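Side-chain contacts in TIGR00266 family protein (PDB 1YOX), which is of unknown function but belongs to the AIM24 family, named for mitochondrial biogenesis, and forms a mainly beta trimer: residues Glu173-Asp178 / Val220-Leu225; Glu28-Glu33 / Val90-Pro95; Leu112-Asp117 / Val157-Gly162; Asp106-Arg111 / Ala184-Ile189. All blocks are in the same frame, centred on the assembly; numbering follows the deposited sequence.

How the contacts relate
Each of the four contacts joins strands or loops far apart in sequence. Contact 2 comes first along the chain. Contact 3 falls between the two halves of contact 4, and the segments of contacts 4 and 1 alternate. The centre of contact 3 lies about 2 Å from that of the chain. Contacts 1 and 2 lie on opposite sides of it, their centres about 26 Å apart. Strands 111-115, 182-185 and 219-223 share one antiparallel sheet and link contacts 3, 4 and 1. Strands 29-32 and 156-162 share another, which links contacts 2 and 3. Contact 3 thus joins the two six-stranded sheets at the middle of the chain, and contacts 1 and 2 attach the outer layers on either side.

Contact 1: residues Glu173-Asp178 / Val220-Leu225; sequences ETLRVD and VWLQSL
This contact closes part of a beta-sandwich core, where strand 173-178 of a three-stranded antiparallel sheet faces strand 219-223 of a six-stranded one. The contact is apolar and made by side chains. L175 and V177 point from one strand, L222 from the other, and all three are buried. L222 meets both partners tip to tip. Both of its methyls touch V177, and CD1 also reaches L175. CD1 of L222 is 3.9 Å from CD2 of L175, and it also lies 3.9 Å from CG2 of V177. L222 has CG anti to its carbonyl carbon (chi1 -58°), with the chain extended at chi2 (170°). This carries the isopropyl end out to the facing strand. On that strand, L175 holds CG anti to the backbone N (chi1 -166°) and offers one methyl, CD2. The alternation of a strand accounts for the pair: L175 and V177 are two residues apart and face the same side, while T174 and R176 point to the other. L182 and I166 add to the packing around L222, and L170 touches L175. Strand 173-178 is the last of its sheet within the chain, but a strand of the second subunit continues it. L175, R176 and V177 pair there in an antiparallel ladder. M40 of the second subunit also packs on L175, so this core lies close to the trimer interface. At the V177 end, both valine methyls rest on one leucine methyl: CG1 and CG2 of V177 are each 3.7 Å from CD2 of L222.

Contact 2: residues Glu28-Glu33 / Val90-Pro95; sequences ETVIAE and VAFAAP
F92 sets its CG anti to the carbonyl carbon (chi1 -57°), which sends the ring toward the facing strand, and chi2 turns it so that one face meets A32 and an edge meets V30. V30 answers with CG1 between its backbone N and carbonyl carbon (chi1 67°), the more hindered place for a valine methyl. That methyl is the one that touches the ring. It comes to the ring edge, near its plane, with CG1 of V30 3.7 Å from CE1 of F92 and 3.8 Å from CZ of F92. A32 uses the ring differently. Its CB lies over one face in a CH-pi contact, 3.9 Å from the centroid of the F92 ring and 28° off the ring normal. The closest approach is to one side of the ring, where CB of A32 is 3.5 Å from CE2 of F92. One phenyl group is thus held at its edge by a valine and on a face by an alanine, and all three residues are buried. F80 adds an edge-to-face ring contact to F92, and L120 and C121 touch it too. Strand 29-32 runs between strands 78-82 and 119-123 in its six-stranded sheet, while strand 88-92 lies between strands 19-24 and 37-40 in the four-stranded sheet that faces it.

Contact 3: residues Leu112-Asp117 / Val157-Gly162; sequences LFCQKD and VFVHAG
L112 lays its CD2 methyl against two valines of the facing strand. CD2 of L112 is 4.1 Å from CG1 of V157 and 4.2 Å from CG1 of V159. The leucine and V157 meet at a slant. L112 keeps CG anti to the backbone N (chi1 -175°), which directs the branched end to this pair. The tighter touch is made by sulfur. SG of C114 stands 3.5 Å from CG1 of V159, against the same methyl that L112 approaches. That methyl therefore serves both residues of strand 111-115. In V159 it is placed anti to the carbonyl carbon (chi1 -63°). The four touching side chains are buried, and their contacts are apolar throughout. Further apolar side chains surround them: V103 touches L112 and V157, L151 touches C114 and V157, and V101 packs on V159. W221, on strand 219-223, two strands along in the same sheet, touches L112. Beyond the core, D117 forms a salt bridge with R233 of the third subunit, so the turn after the strand reaches the trimer interface. The two short strands approach to 8.6 Å and point the same general way, with 41° between their directions. CA of C114 and CA of V159 are 7.7 Å apart, too far for the strands to pair as sheet neighbours. Instead, strand 111-115 belongs to one six-stranded antiparallel sheet and strand 156-162 to another. Such face-to-face packing of two sheets through alternate apolar residues is typical of a beta sandwich, and fits a mainly beta protein placed in the cupin clan.

Contact 4: residues Asp106-Arg111 / Ala184-Ile189; sequences DDVGGR and AFTDGI
A type I' beta turn, V108 to R111, meets the loop that follows strand 182-185, and the two are tied at the edge of the beta sandwich. The turn leads directly into strand 111-115, the neighbour of strand 182-185 in the sheet. Two kinds of interaction hold them. The first is apolar. CG1 of V108 lies 3.9 Å from CG2 of T186, and the two side chains cross at about a right angle. The methyl of T186 is anti to its carbonyl carbon, which turns it to the valine. The hydroxyl is used elsewhere: OG1 of T186 donates to O of D187 at 3.2 Å, and it also has T219 N as a partner. The second is a salt bridge between R111 and D187, both partly exposed. R111 bends at chi3 (57°). The carboxylate carbon, CG of D187, lies at the guanidinium edge, in its plane, with the carboxylate turned across it, the two planes 90° apart. The bonds are weak, and those to OD2 are bent. NE of R111 reaches OD2 of D187 at 3.0 Å, at an N-H...O angle of 131°. OD1 has one longer and also weak bond from NH2 of R111. A long, weak ion pair joins NH1 of R111 to E152. G109 and G110 both have positive phi, as the inner positions of this turn require. F113, whose ring lies nearly parallel to that of F185, touches D187. OD2 of D187 takes a second weak bond, from NH2 of R111 at 3.0 Å.

Contact 1: residues Glu173-Asp178 / Val220-Leu225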
loop_
_atom_site.group_PDB
_atom_site.type_symbol
_atom_site.label_atom_id
_atom_site.label_comp_id
_atom_site.label_asym_id
_atom_site.label_seq_id
_atom_site.Cartn_x
_atom_site.Cartn_y
_atom_site.Cartn_z
ATOM N N GLU C 173 26.346 18.339 -4.317
ATOM C CA GLU C 173 26.434 17.023 -4.956
ATOM C C GLU C 173 25.392 16.977 -6.082
ATOM O O GLU C 173 24.537 17.875 -6.177
ATOM C CB GLU C 173 26.217 15.897 -3.923
ATOM C CG GLU C 173 27.405 15.706 -2.968
ATOM C CD GLU C 173 27.159 14.693 -1.826
ATOM O OE1 GLU C 173 27.186 13.466 -2.082
ATOM O OE2 GLU C 173 26.986 15.126 -0.659
ATOM N N THR C 174 25.478 15.969 -6.950
ATOM C CA THR C 174 24.423 15.746 -7.941
ATOM C C THR C 174 23.629 14.461 -7.691
ATOM O O THR C 174 24.189 13.361 -7.569
ATOM C CB THR C 174 24.927 15.844 -9.403
ATOM O OG1 THR C 174 24.787 17.202 -9.862
ATOM C CG2 THR C 174 24.127 14.929 -10.334
ATOM N N LEU C 175 22.310 14.617 -7.585
ATOM C CA LEU C 175 21.430 13.472 -7.430
ATOM C C LEU C 175 20.523 13.377 -8.652
ATOM O O LEU C 175 19.886 14.354 -9.047
ATOM C CB LEU C 175 20.654 13.553 -6.115
ATOM C CG LEU C 175 19.914 12.301 -5.597
ATOM C CD1 LEU C 175 20.786 11.049 -5.530
ATOM C CD2 LEU C 175 19.273 12.560 -4.249
ATOM N N ARG C 176 20.527 12.206 -9.282
ATOM C CA ARG C 176 19.587 11.897 -10.350
ATOM C C ARG C 176 18.492 10.984 -9.792
ATOM O O ARG C 176 18.769 9.960 -9.150
ATOM C CB ARG C 176 20.288 11.249 -11.546
ATOM C CG ARG C 176 20.921 12.250 -12.568
ATOM C CD ARG C 176 21.938 11.535 -13.504
ATOM N NE ARG C 176 22.920 10.774 -12.719
ATOM C CZ ARG C 176 23.490 9.630 -13.105
ATOM N NH1 ARG C 176 23.189 9.085 -14.290
ATOM N NH2 ARG C 176 24.360 9.023 -12.295
ATOM N N VAL C 177 17.249 11.383 -10.033
ATOM C CA VAL C 177 16.088 10.747 -9.436
ATOM C C VAL C 177 15.056 10.441 -10.524
ATOM O O VAL C 177 14.710 11.328 -11.323
ATOM C CB VAL C 177 15.477 11.678 -8.322
ATOM C CG1 VAL C 177 14.105 11.196 -7.871
ATOM C CG2 VAL C 177 16.413 11.808 -7.116
ATOM N N ASP C 178 14.555 9.201 -10.555
ATOM C CA ASP C 178 13.315 8.916 -11.303
ATOM C C ASP C 178 12.257 9.965 -10.955
ATOM O O ASP C 178 11.995 10.235 -9.798
ATOM C CB ASP C 178 12.781 7.505 -11.047
ATOM C CG ASP C 178 11.575 7.150 -11.950
ATOM O OD1 ASP C 178 11.444 7.691 -13.068
ATOM O OD2 ASP C 178 10.753 6.310 -11.550
ATOM N N VAL C 220 16.664 16.898 0.402
ATOM C CA VAL C 220 15.731 16.314 -0.531
ATOM C C VAL C 220 14.926 15.262 0.181
ATOM O O VAL C 220 15.466 14.468 0.981
ATOM C CB VAL C 220 16.425 15.614 -1.734
ATOM C CG1 VAL C 220 15.376 15.232 -2.768
ATOM C CG2 VAL C 220 17.469 16.508 -2.374
ATOM N N TRP C 221 13.634 15.229 -0.154
ATOM C CA TRP C 221 12.745 14.155 0.296
ATOM C C TRP C 221 12.269 13.310 -0.893
ATOM O O TRP C 221 11.650 13.816 -1.825
ATOM C CB TRP C 221 11.595 14.741 1.105
ATOM C CG TRP C 221 12.022 15.962 1.912
ATOM C CD1 TRP C 221 12.544 17.150 1.429
ATOM C CD2 TRP C 221 11.965 16.104 3.312
ATOM N NE1 TRP C 221 12.816 18.016 2.455
ATOM C CE2 TRP C 221 12.464 17.402 3.627
ATOM C CE3 TRP C 221 11.551 15.266 4.346
ATOM C CZ2 TRP C 221 12.556 17.869 4.929
ATOM C CZ3 TRP C 221 11.630 15.739 5.649
ATOM C CH2 TRP C 221 12.127 17.030 5.931
ATOM N N LEU C 222 12.590 12.018 -0.848
ATOM C CA LEU C 222 12.281 11.110 -1.937
ATOM C C LEU C 222 11.365 9.979 -1.470
ATOM O O LEU C 222 11.305 9.681 -0.292
ATOM C CB LEU C 222 13.574 10.525 -2.524
ATOM C CG LEU C 222 14.619 11.508 -3.068
ATOM C CD1 LEU C 222 15.918 10.786 -3.381
ATOM C CD2 LEU C 222 14.093 12.254 -4.279
ATOM N N GLN C 223 10.654 9.358 -2.410
ATOM C CA GLN C 223 9.697 8.317 -2.075
ATOM C C GLN C 223 9.984 7.117 -2.943
ATOM O O GLN C 223 10.258 7.274 -4.150
ATOM C CB GLN C 223 8.261 8.827 -2.282
ATOM C CG GLN C 223 7.808 9.056 -3.745
ATOM C CD GLN C 223 6.607 9.979 -3.859
ATOM O OE1 GLN C 223 6.651 11.001 -4.557
ATOM N NE2 GLN C 223 5.553 9.669 -3.130
ATOM N N SER C 224 9.946 5.924 -2.342
ATOM C CA SER C 224 10.204 4.695 -3.072
ATOM C C SER C 224 9.066 4.244 -3.996
ATOM O O SER C 224 9.315 3.540 -4.972
ATOM C CB SER C 224 10.524 3.558 -2.099
ATOM O OG SER C 224 9.408 3.240 -1.286
ATOM N N LEU C 225 7.817 4.596 -3.673
ATOM C CA LEU C 225 6.677 4.127 -4.456
ATOM C C LEU C 225 5.725 5.273 -4.730
ATOM O O LEU C 225 4.651 5.355 -4.137
ATOM C CB LEU C 225 5.958 2.935 -3.810
ATOM C CG LEU C 225 4.705 2.394 -4.550
ATOM C CD1 LEU C 225 4.993 1.910 -5.950
ATOM C CD2 LEU C 225 4.040 1.314 -3.738
#

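Contact 2: residues Glu28-Glu33 / Val90-Pro95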
loop_
_atom_site.group_PDB
_atom_site.type_symbol
_atom_site.label_atom_id
_atom_site.label_comp_id
_atom_site.label_asym_id
_atom_site.label_seq_id
_atom_site.Cartn_x
_atom_site.Cartn_y
_atom_site.Cartn_z
ATOM N N GLU C 28 -9.307 27.931 15.056
ATOM C CA GLU C 28 -8.113 27.505 14.273
ATOM C C GLU C 28 -8.450 26.808 12.943
ATOM O O GLU C 28 -9.538 26.266 12.770
ATOM C CB GLU C 28 -7.185 26.603 15.103
ATOM C CG GLU C 28 -6.481 27.284 16.278
ATOM C CD GLU C 28 -5.317 26.449 16.818
ATOM O OE1 GLU C 28 -5.362 25.198 16.714
ATOM O OE2 GLU C 28 -4.341 27.041 17.339
ATOM N N THR C 29 -7.516 26.809 12.003
ATOM C CA THR C 29 -7.824 26.291 10.660
ATOM C C THR C 29 -6.689 25.494 10.041
ATOM O O THR C 29 -5.528 25.816 10.223
ATOM C CB THR C 29 -8.285 27.410 9.709
ATOM O OG1 THR C 29 -9.445 28.017 10.270
ATOM C CG2 THR C 29 -8.649 26.869 8.295
ATOM N N VAL C 30 -7.057 24.431 9.333
ATOM C CA VAL C 30 -6.126 23.660 8.520
ATOM C C VAL C 30 -6.636 23.604 7.063
ATOM O O VAL C 30 -7.858 23.565 6.805
ATOM C CB VAL C 30 -5.866 22.264 9.129
ATOM C CG1 VAL C 30 -7.135 21.370 9.092
ATOM C CG2 VAL C 30 -4.682 21.589 8.475
ATOM N N ILE C 31 -5.693 23.654 6.122
ATOM C CA ILE C 31 -6.034 23.606 4.709
ATOM C C ILE C 31 -5.560 22.292 4.088
ATOM O O ILE C 31 -4.480 21.793 4.392
ATOM C CB ILE C 31 -5.597 24.885 3.933
ATOM C CG1 ILE C 31 -4.082 25.015 3.827
ATOM C CG2 ILE C 31 -6.175 26.144 4.604
ATOM C CD1 ILE C 31 -3.641 26.207 2.913
ATOM N N ALA C 32 -6.413 21.707 3.268
ATOM C CA ALA C 32 -6.151 20.405 2.690
ATOM C C ALA C 32 -6.978 20.263 1.421
ATOM O O ALA C 32 -7.988 20.939 1.258
ATOM C CB ALA C 32 -6.555 19.326 3.674
ATOM N N GLU C 33 -6.572 19.383 0.524
ATOM C CA GLU C 33 -7.507 18.971 -0.531
ATOM C C GLU C 33 -8.555 18.060 0.147
ATOM O O GLU C 33 -8.216 17.216 0.993
ATOM C CB GLU C 33 -6.773 18.345 -1.747
ATOM C CG GLU C 33 -7.657 18.008 -2.924
ATOM C CD GLU C 33 -8.519 16.793 -2.634
ATOM O OE1 GLU C 33 -7.959 15.732 -2.232
ATOM O OE2 GLU C 33 -9.757 16.901 -2.786
ATOM N N VAL C 90 -9.593 16.764 13.016
ATOM C CA VAL C 90 -9.808 16.323 11.632
ATOM C C VAL C 90 -8.576 15.531 11.199
ATOM O O VAL C 90 -7.471 16.015 11.371
ATOM C CB VAL C 90 -9.887 17.503 10.627
ATOM C CG1 VAL C 90 -10.557 17.065 9.332
ATOM C CG2 VAL C 90 -10.563 18.711 11.203
ATOM N N ALA C 91 -8.767 14.356 10.601
ATOM C CA ALA C 91 -7.655 13.551 10.095
ATOM C C ALA C 91 -7.566 13.521 8.538
ATOM O O ALA C 91 -8.596 13.602 7.839
ATOM C CB ALA C 91 -7.702 12.127 10.678
ATOM N N PHE C 92 -6.332 13.410 8.030
ATOM C CA PHE C 92 -6.033 13.435 6.597
ATOM C C PHE C 92 -5.070 12.320 6.267
ATOM O O PHE C 92 -4.222 12.001 7.092
ATOM C CB PHE C 92 -5.410 14.778 6.170
ATOM C CG PHE C 92 -6.266 15.963 6.496
ATOM C CD1 PHE C 92 -5.967 16.763 7.604
ATOM C CD2 PHE C 92 -7.384 16.256 5.725
ATOM C CE1 PHE C 92 -6.743 17.834 7.928
ATOM C CE2 PHE C 92 -8.197 17.332 6.028
ATOM C CZ PHE C 92 -7.877 18.145 7.130
ATOM N N ALA C 93 -5.241 11.710 5.084
ATOM C CA ALA C 93 -4.307 10.709 4.512
ATOM C C ALA C 93 -4.287 10.812 2.978
ATOM O O ALA C 93 -5.305 11.160 2.339
ATOM C CB ALA C 93 -4.677 9.320 4.922
ATOM N N ALA C 94 -3.123 10.531 2.391
ATOM C CA ALA C 94 -2.991 10.490 0.926
ATOM C C ALA C 94 -3.705 9.239 0.360
ATOM O O ALA C 94 -3.945 8.278 1.093
ATOM C CB ALA C 94 -1.530 10.518 0.532
ATOM N N PRO C 95 -4.052 9.251 -0.949
ATOM C CA PRO C 95 -4.753 8.100 -1.528
ATOM C C PRO C 95 -3.863 6.986 -2.053
ATOM O O PRO C 95 -4.273 6.242 -2.953
ATOM C CB PRO C 95 -5.587 8.728 -2.642
ATOM C CG PRO C 95 -4.834 10.010 -3.034
ATOM C CD PRO C 95 -3.852 10.344 -1.935
#

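Contact 3: residues Leu112-Asp117 / Val157-Gly162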
loop_
_atom_site.group_PDB
_atom_site.type_symbol
_atom_site.label_atom_id
_atom_site.label_comp_id
_atom_site.label_asym_id
_atom_site.label_seq_id
_atom_site.Cartn_x
_atom_site.Cartn_y
_atom_site.Cartn_z
ATOM N N LEU C 112 8.952 25.505 1.164
ATOM C CA LEU C 112 9.225 24.147 0.722
ATOM C C LEU C 112 8.625 23.931 -0.644
ATOM O O LEU C 112 7.591 24.498 -0.969
ATOM C CB LEU C 112 8.768 23.099 1.754
ATOM C CG LEU C 112 9.075 21.603 1.535
ATOM C CD1 LEU C 112 10.541 21.242 1.683
ATOM C CD2 LEU C 112 8.204 20.732 2.465
ATOM N N PHE C 113 9.335 23.153 -1.453
ATOM C CA PHE C 113 8.860 22.705 -2.745
ATOM C C PHE C 113 8.334 21.285 -2.639
ATOM O O PHE C 113 8.958 20.406 -2.015
ATOM C CB PHE C 113 9.981 22.795 -3.773
ATOM C CG PHE C 113 10.427 24.207 -4.032
ATOM C CD1 PHE C 113 11.468 24.768 -3.290
ATOM C CD2 PHE C 113 9.769 24.997 -4.976
ATOM C CE1 PHE C 113 11.869 26.114 -3.511
ATOM C CE2 PHE C 113 10.171 26.331 -5.209
ATOM C CZ PHE C 113 11.220 26.880 -4.480
ATOM N N CYS C 114 7.193 21.053 -3.268
ATOM C CA CYS C 114 6.457 19.843 -2.997
ATOM C C CYS C 114 5.788 19.324 -4.236
ATOM O O CYS C 114 5.065 20.070 -4.866
ATOM C CB CYS C 114 5.373 20.173 -1.969
ATOM S SG CYS C 114 4.775 18.742 -1.221
ATOM N N GLN C 115 6.000 18.053 -4.584
ATOM C CA GLN C 115 5.188 17.437 -5.643
ATOM C C GLN C 115 3.718 17.485 -5.231
ATOM O O GLN C 115 3.381 17.205 -4.099
ATOM C CB GLN C 115 5.620 16.005 -5.975
ATOM C CG GLN C 115 5.038 15.552 -7.340
ATOM C CD GLN C 115 5.142 14.071 -7.630
ATOM O OE1 GLN C 115 6.066 13.389 -7.149
ATOM N NE2 GLN C 115 4.213 13.559 -8.472
ATOM N N LYS C 116 2.837 17.869 -6.136
ATOM C CA LYS C 116 1.455 18.125 -5.741
ATOM C C LYS C 116 0.773 16.908 -5.096
ATOM O O LYS C 116 0.033 17.053 -4.112
ATOM C CB LYS C 116 0.638 18.719 -6.894
ATOM C CG LYS C 116 -0.863 18.856 -6.602
ATOM C CD LYS C 116 -1.644 19.279 -7.849
ATOM C CE LYS C 116 -3.070 18.771 -7.794
ATOM N NZ LYS C 116 -3.120 17.240 -7.544
ATOM N N ASP C 117 1.051 15.722 -5.620
ATOM C CA ASP C 117 0.460 14.470 -5.118
ATOM C C ASP C 117 0.922 14.233 -3.693
ATOM O O ASP C 117 0.281 13.514 -2.956
ATOM C CB ASP C 117 0.910 13.257 -5.961
ATOM C CG ASP C 117 0.080 13.071 -7.212
ATOM O OD1 ASP C 117 -1.125 13.379 -7.144
ATOM O OD2 ASP C 117 0.622 12.603 -8.258
ATOM N N VAL C 157 3.438 22.129 7.855
ATOM C CA VAL C 157 3.114 21.582 6.549
ATOM C C VAL C 157 3.253 20.068 6.746
ATOM O O VAL C 157 4.072 19.630 7.545
ATOM C CB VAL C 157 4.105 22.200 5.522
ATOM C CG1 VAL C 157 4.853 21.183 4.733
ATOM C CG2 VAL C 157 3.433 23.320 4.695
ATOM N N PHE C 158 2.425 19.279 6.081
ATOM C CA PHE C 158 2.515 17.826 6.159
ATOM C C PHE C 158 2.534 17.317 4.723
ATOM O O PHE C 158 1.686 17.693 3.890
ATOM C CB PHE C 158 1.333 17.233 6.932
ATOM C CG PHE C 158 1.167 17.807 8.309
ATOM C CD1 PHE C 158 0.539 19.045 8.492
ATOM C CD2 PHE C 158 1.685 17.137 9.427
ATOM C CE1 PHE C 158 0.414 19.606 9.764
ATOM C CE2 PHE C 158 1.548 17.686 10.725
ATOM C CZ PHE C 158 0.906 18.918 10.885
ATOM N N VAL C 159 3.535 16.497 4.431
ATOM C CA VAL C 159 3.710 15.988 3.101
ATOM C C VAL C 159 3.720 14.467 3.216
ATOM O O VAL C 159 4.040 13.934 4.272
ATOM C CB VAL C 159 5.010 16.567 2.366
ATOM C CG1 VAL C 159 4.925 18.099 2.168
ATOM C CG2 VAL C 159 6.274 16.203 3.085
ATOM N N HIS C 160 3.383 13.778 2.125
ATOM C CA HIS C 160 3.298 12.332 2.154
ATOM C C HIS C 160 4.297 11.676 1.176
ATOM O O HIS C 160 4.407 12.107 0.032
ATOM C CB HIS C 160 1.850 11.950 1.818
ATOM C CG HIS C 160 1.644 10.492 1.557
ATOM N ND1 HIS C 160 1.166 9.629 2.519
ATOM C CD2 HIS C 160 1.820 9.750 0.437
ATOM C CE1 HIS C 160 1.048 8.417 2.003
ATOM N NE2 HIS C 160 1.443 8.462 0.744
ATOM N N ALA C 161 4.992 10.632 1.624
ATOM C CA ALA C 161 5.894 9.840 0.767
ATOM C C ALA C 161 5.380 8.426 0.518
ATOM O O ALA C 161 5.224 7.654 1.458
ATOM C CB ALA C 161 7.311 9.792 1.364
ATOM N N GLY C 162 5.111 8.092 -0.752
ATOM C CA GLY C 162 4.656 6.733 -1.125
ATOM C C GLY C 162 5.736 5.688 -0.876
ATOM O O GLY C 162 6.914 5.889 -1.240
#

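Contact 4: residues Asp106-Arg111 / Ala184-Ile189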
loop_
_atom_site.group_PDB
_atom_site.type_symbol
_atom_site.label_atom_id
_atom_site.label_comp_id
_atom_site.label_asym_id
_atom_site.label_seq_id
_atom_site.Cartn_x
_atom_site.Cartn_y
_atom_site.Cartn_z
ATOM N N ASP C 106 9.597 26.973 9.495
ATOM C CA ASP C 106 10.698 27.677 10.183
ATOM C C ASP C 106 12.003 26.918 10.050
ATOM O O ASP C 106 13.027 27.513 9.785
ATOM C CB ASP C 106 10.407 27.951 11.662
ATOM C CG ASP C 106 9.471 29.128 11.869
ATOM O OD1 ASP C 106 9.002 29.324 13.025
ATOM O OD2 ASP C 106 9.185 29.850 10.882
ATOM N N ASP C 107 11.948 25.601 10.204
ATOM C CA ASP C 107 13.138 24.744 10.134
ATOM C C ASP C 107 13.793 24.686 8.766
ATOM O O ASP C 107 14.826 24.049 8.614
ATOM C CB ASP C 107 12.806 23.311 10.588
ATOM C CG ASP C 107 12.715 23.177 12.104
ATOM O OD1 ASP C 107 13.541 23.793 12.835
ATOM O OD2 ASP C 107 11.817 22.443 12.567
ATOM N N VAL C 108 13.186 25.319 7.771
ATOM C CA VAL C 108 13.659 25.249 6.377
ATOM C C VAL C 108 13.485 26.594 5.637
ATOM O O VAL C 108 13.224 26.624 4.431
ATOM C CB VAL C 108 12.966 24.091 5.544
ATOM C CG1 VAL C 108 13.325 22.708 6.081
ATOM C CG2 VAL C 108 11.446 24.287 5.457
ATOM N N GLY C 109 13.616 27.703 6.367
ATOM C CA GLY C 109 13.696 29.009 5.723
ATOM C C GLY C 109 12.363 29.609 5.328
ATOM O O GLY C 109 12.317 30.699 4.777
ATOM N N GLY C 110 11.275 28.915 5.631
ATOM C CA GLY C 110 9.938 29.417 5.320
ATOM C C GLY C 110 9.514 29.164 3.894
ATOM O O GLY C 110 8.688 29.902 3.353
ATOM N N ARG C 111 10.081 28.121 3.278
ATOM C CA ARG C 111 9.673 27.704 1.931
ATOM C C ARG C 111 9.959 26.225 1.644
ATOM O O ARG C 111 11.075 25.736 1.846
ATOM C CB ARG C 111 10.327 28.567 0.861
ATOM C CG ARG C 111 9.733 28.368 -0.545
ATOM C CD ARG C 111 9.912 29.616 -1.392
ATOM N NE ARG C 111 11.325 29.984 -1.491
ATOM C CZ ARG C 111 11.787 31.232 -1.435
ATOM N NH1 ARG C 111 10.950 32.255 -1.266
ATOM N NH2 ARG C 111 13.091 31.446 -1.546
ATOM N N ALA C 184 9.726 16.270 -1.978
ATOM C CA ALA C 184 9.926 17.652 -1.527
ATOM C C ALA C 184 11.420 18.017 -1.546
ATOM O O ALA C 184 12.287 17.127 -1.486
ATOM C CB ALA C 184 9.360 17.829 -0.101
ATOM N N PHE C 185 11.701 19.321 -1.627
ATOM C CA PHE C 185 13.064 19.861 -1.458
ATOM C C PHE C 185 13.075 21.336 -1.032
ATOM O O PHE C 185 12.153 22.111 -1.334
ATOM C CB PHE C 185 13.929 19.663 -2.718
ATOM C CG PHE C 185 13.376 20.328 -3.958
ATOM C CD1 PHE C 185 13.774 21.611 -4.315
ATOM C CD2 PHE C 185 12.477 19.663 -4.773
ATOM C CE1 PHE C 185 13.277 22.230 -5.457
ATOM C CE2 PHE C 185 11.969 20.274 -5.910
ATOM C CZ PHE C 185 12.375 21.568 -6.254
ATOM N N THR C 186 14.146 21.695 -0.332
ATOM C CA THR C 186 14.366 23.033 0.208
ATOM C C THR C 186 14.954 23.907 -0.885
ATOM O O THR C 186 15.215 23.431 -1.992
ATOM C CB THR C 186 15.398 22.961 1.362
ATOM O OG1 THR C 186 16.604 22.348 0.877
ATOM C CG2 THR C 186 14.869 22.114 2.512
ATOM N N ASP C 187 15.183 25.183 -0.573
ATOM C CA ASP C 187 15.924 26.097 -1.460
ATOM C C ASP C 187 17.378 25.648 -1.571
ATOM O O ASP C 187 17.845 24.855 -0.753
ATOM C CB ASP C 187 15.881 27.526 -0.908
ATOM C CG ASP C 187 14.634 28.288 -1.331
ATOM O OD1 ASP C 187 14.404 28.461 -2.555
ATOM O OD2 ASP C 187 13.889 28.738 -0.430
ATOM N N GLY C 188 18.088 26.154 -2.582
ATOM C CA GLY C 188 19.512 25.846 -2.769
ATOM C C GLY C 188 19.759 24.584 -3.589
ATOM O O GLY C 188 20.918 24.127 -3.753
ATOM N N ILE C 189 18.658 24.029 -4.097
ATOM C CA ILE C 189 18.679 22.838 -4.924
ATOM C C ILE C 189 18.091 23.201 -6.271
ATOM O O ILE C 189 16.976 23.748 -6.350
ATOM C CB ILE C 189 17.826 21.722 -4.297
ATOM C CG1 ILE C 189 18.405 21.293 -2.950
ATOM C CG2 ILE C 189 17.672 20.546 -5.257
ATOM C CD1 ILE C 189 19.786 20.709 -3.041
#